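PDB 6JH5: LamCAT from Aquimarina, which acts as a marine bacterial laminarinase of glycoside hydrolase family 16, probably cleaving the beta-1,3-glucosidic bonds of laminarin. Local coordinates for residues N34-Y39 / P210-D215. Sequence-based numbering, arbitrary orientation.
Sequences NELQYY and PGFNID
Two surface segments meet here in a family 16 glycoside hydrolase: residues 34-36, which lead into strand 37-39 and carry Asn34 and Leu36, and the loop between strands 197-205 and 221-232, which presents Phe212 and Ile214. Phe212 comes in edge first. Its CE1 lies 3.2 Å from the backbone O of Asn34, and that oxygen sits in the plane of the ring, so the weakly positive C-H edge faces the carbonyl. Asn34 CB adds an aliphatic touch, 3.9 Å from Phe212 CZ. With CG of Phe212 anti to its own carbonyl carbon (chi1 -55°), the ring swings across to Asn34. Beyond CB, the amide of Asn34 turns to other work, its ND2 giving a hydrogen bond to Asn208 at the start of the same long loop.

Leu36 forks between two neighbours. Leu36 CD2 lies 4.1 Å from Phe212 CD1, at the ring edge, while Leu36 CD1 meets Ile214 tip to tip, 3.9 Å from Ile214 CG1. In this concanavalin-like beta-sandwich, strand 63-71 pairs in parallel with 37-39 and antiparallel with 197-205, the strand from which the second loop leaves; its Tyr65 touches both Leu36 and Ile214, and Ile205 packs against Ile214 while sharing a backbone hydrogen bond with Leu36. No hydrogen bond crosses between 34-39 and 210-215. Glu35 turns away from the contact into the protein, where Gln37 NE2 donates to the anti lone pair of Glu35 OE1 over 2.9 Å and Asn33 ND2 bonds to Glu35 OE2, so both carboxylate oxygens are held by amide side chains.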
ATOM      1  N   ASN A  34       2.421  14.492   6.423  1.00 15.56           N
ATOM      2  CA  ASN A  34       3.589  15.016   7.175  1.00 16.46           C
ATOM      3  C   ASN A  34       4.699  13.969   7.306  1.00 15.91           C
ATOM      4  O   ASN A  34       5.443  14.019   8.252  1.00 16.52           O
ATOM      5  CB  ASN A  34       3.167  15.556   8.533  1.00 17.15           C
ATOM      6  CG  ASN A  34       2.322  16.802   8.401  1.00 19.47           C
ATOM      7  OD1 ASN A  34       2.601  17.655   7.599  1.00 23.22           O
ATOM      8  ND2 ASN A  34       1.299  16.890   9.208  1.00 20.14           N
ATOM      9  N   GLU A  35       4.850  13.145   6.278  1.00 14.79           N
ATOM     10  CA  GLU A  35       5.905  12.111   6.235  1.00 15.67           C
ATOM     11  C   GLU A  35       7.269  12.793   6.140  1.00 15.38           C
ATOM     12  O   GLU A  35       7.338  13.881   5.628  1.00 15.01           O
ATOM     13  CB  GLU A  35       5.659  11.150   5.079  1.00 14.74           C
ATOM     14  CG  GLU A  35       4.369  10.383   5.227  1.00 14.99           C
ATOM     15  CD  GLU A  35       3.878   9.703   3.962  1.00 14.47           C
ATOM     16  OE1 GLU A  35       4.662   9.584   3.044  1.00 13.58           O
ATOM     17  OE2 GLU A  35       2.722   9.324   3.932  1.00 15.76           O
ATOM     18  N   LEU A  36       8.304  12.108   6.621  1.00 13.84           N
ATOM     19  CA  LEU A  36       9.658  12.700   6.677  1.00 13.22           C
ATOM     20  C   LEU A  36      10.576  12.243   5.539  1.00 14.68           C
ATOM     21  O   LEU A  36      11.630  12.799   5.430  1.00 17.12           O
ATOM     22  CB  LEU A  36      10.289  12.272   8.004  1.00 13.92           C
ATOM     23  CG  LEU A  36       9.508  12.631   9.266  1.00 14.84           C
ATOM     24  CD1 LEU A  36      10.259  12.156  10.489  1.00 16.16           C
ATOM     25  CD2 LEU A  36       9.268  14.117   9.366  1.00 16.53           C
ATOM     26  N   GLN A  37      10.170  11.281   4.725  1.00 14.07           N
ATOM     27  CA  GLN A  37      11.131  10.739   3.731  1.00 13.72           C
ATOM     28  C   GLN A  37      11.083  11.423   2.364  1.00 13.29           C
ATOM     29  O   GLN A  37      10.084  11.977   2.003  1.00 14.53           O
ATOM     30  CB  GLN A  37      10.937   9.233   3.553  1.00 13.79           C
ATOM     31  CG  GLN A  37       9.767   8.880   2.649  1.00 13.81           C
ATOM     32  CD  GLN A  37       8.447   9.219   3.274  1.00 13.65           C
ATOM     33  OE1 GLN A  37       8.287   9.157   4.463  1.00 15.17           O
ATOM     34  NE2 GLN A  37       7.503   9.594   2.448  1.00 13.11           N
ATOM     35  N   TYR A  38      12.200  11.314   1.661  1.00 13.39           N
ATOM     36  CA  TYR A  38      12.290  11.779   0.264  1.00 14.57           C
ATOM     37  C   TYR A  38      12.372  10.499  -0.573  1.00 13.89           C
ATOM     38  O   TYR A  38      13.285   9.744  -0.407  1.00 15.23           O
ATOM     39  CB  TYR A  38      13.553  12.617   0.120  1.00 17.07           C
ATOM     40  CG  TYR A  38      13.790  13.229  -1.229  1.00 16.30           C
ATOM     41  CD1 TYR A  38      14.198  12.466  -2.293  1.00 17.40           C
ATOM     42  CD2 TYR A  38      13.656  14.585  -1.408  1.00 16.39           C
ATOM     43  CE1 TYR A  38      14.437  13.039  -3.523  1.00 15.89           C
ATOM     44  CE2 TYR A  38      13.914  15.169  -2.628  1.00 17.27           C
ATOM     45  CZ  TYR A  38      14.295  14.393  -3.697  1.00 17.37           C
ATOM     46  OH  TYR A  38      14.541  14.985  -4.892  1.00 17.17           O
ATOM     47  N   TYR A  39      11.375  10.270  -1.414  1.00 14.36           N
ATOM     48  CA  TYR A  39      11.348   9.045  -2.234  1.00 13.55           C
ATOM     49  C   TYR A  39      12.355   9.121  -3.389  1.00 14.74           C
ATOM     50  O   TYR A  39      12.548  10.149  -3.950  1.00 14.90           O
ATOM     51  CB  TYR A  39       9.919   8.819  -2.714  1.00 13.24           C
ATOM     52  CG  TYR A  39       8.968   8.331  -1.653  1.00 12.94           C
ATOM     53  CD1 TYR A  39       9.280   7.240  -0.877  1.00 13.13           C
ATOM     54  CD2 TYR A  39       7.722   8.906  -1.494  1.00 13.49           C
ATOM     55  CE1 TYR A  39       8.398   6.749   0.059  1.00 12.56           C
ATOM     56  CE2 TYR A  39       6.828   8.426  -0.556  1.00 12.35           C
ATOM     57  CZ  TYR A  39       7.159   7.329   0.206  1.00 12.42           C
ATOM     58  OH  TYR A  39       6.266   6.863   1.107  1.00 12.70           O
ATOM     59  N   PRO A 210       1.899   7.143  12.314  1.00 16.85           N
ATOM     60  CA  PRO A 210       2.979   6.566  13.113  1.00 16.60           C
ATOM     61  C   PRO A 210       3.567   7.511  14.163  1.00 18.49           C
ATOM     62  O   PRO A 210       4.030   7.073  15.125  1.00 20.32           O
ATOM     63  CB  PRO A 210       4.073   6.171  12.115  1.00 17.23           C
ATOM     64  CG  PRO A 210       3.773   6.977  10.877  1.00 17.64           C
ATOM     65  CD  PRO A 210       2.286   7.247  10.898  1.00 17.40           C
ATOM     66  N   GLY A 211       3.533   8.801  13.878  1.00 18.86           N
ATOM     67  CA  GLY A 211       4.181   9.748  14.783  1.00 18.57           C
ATOM     68  C   GLY A 211       5.584  10.113  14.323  1.00 18.72           C
ATOM     69  O   GLY A 211       5.995   9.701  13.264  1.00 19.42           O
ATOM     70  N   PHE A 212       6.264  10.897  15.143  1.00 17.54           N
ATOM     71  CA  PHE A 212       7.569  11.480  14.774  1.00 18.38           C
ATOM     72  C   PHE A 212       8.709  10.992  15.661  1.00 18.44           C
ATOM     73  O   PHE A 212       9.744  11.573  15.601  1.00 20.76           O
ATOM     74  CB  PHE A 212       7.396  12.993  14.676  1.00 20.19           C
ATOM     75  CG  PHE A 212       6.285  13.361  13.725  1.00 19.14           C
ATOM     76  CD1 PHE A 212       6.522  13.445  12.373  1.00 19.48           C
ATOM     77  CD2 PHE A 212       5.004  13.589  14.169  1.00 21.08           C
ATOM     78  CE1 PHE A 212       5.504  13.749  11.490  1.00 19.67           C
ATOM     79  CE2 PHE A 212       3.985  13.886  13.285  1.00 22.86           C
ATOM     80  CZ  PHE A 212       4.240  13.978  11.947  1.00 21.34           C
ATOM     81  N   ASN A 213       8.463   9.931  16.413  1.00 17.32           N
ATOM     82  CA  ASN A 213       9.541   9.305  17.207  1.00 19.76           C
ATOM     83  C   ASN A 213      10.167   8.267  16.277  1.00 18.52           C
ATOM     84  O   ASN A 213       9.556   7.272  16.041  1.00 17.99           O
ATOM     85  CB  ASN A 213       8.969   8.648  18.457  1.00 21.24           C
ATOM     86  CG  ASN A 213       9.928   7.690  19.125  1.00 29.66           C
ATOM     87  OD1 ASN A 213      11.132   7.821  18.998  1.00 31.56           O
ATOM     88  ND2 ASN A 213       9.395   6.783  19.911  1.00 33.17           N
ATOM     89  N   ILE A 214      11.346   8.562  15.761  1.00 15.63           N
ATOM     90  CA  ILE A 214      11.978   7.630  14.799  1.00 16.27           C
ATOM     91  C   ILE A 214      13.145   6.899  15.463  1.00 14.98           C
ATOM     92  O   ILE A 214      13.963   7.563  16.047  1.00 15.26           O
ATOM     93  CB  ILE A 214      12.456   8.381  13.544  1.00 15.53           C
ATOM     94  CG1 ILE A 214      11.433   9.387  12.999  1.00 16.01           C
ATOM     95  CG2 ILE A 214      12.881   7.387  12.485  1.00 17.30           C
ATOM     96  CD1 ILE A 214      10.070   8.823  12.689  1.00 16.81           C
ATOM     97  N   ASP A 215      13.147   5.574  15.327  1.00 15.03           N
ATOM     98  CA  ASP A 215      14.273   4.763  15.836  1.00 14.56           C
ATOM     99  C   ASP A 215      15.340   4.880  14.757  1.00 14.30           C
ATOM    100  O   ASP A 215      15.352   4.143  13.835  1.00 15.23           O
ATOM    101  CB  ASP A 215      13.844   3.319  16.044  1.00 14.24           C
ATOM    102  CG  ASP A 215      14.963   2.416  16.525  1.00 16.07           C
ATOM    103  OD1 ASP A 215      16.071   2.890  16.652  1.00 15.82           O
ATOM    104  OD2 ASP A 215      14.666   1.276  16.762  1.00 15.16           O
TER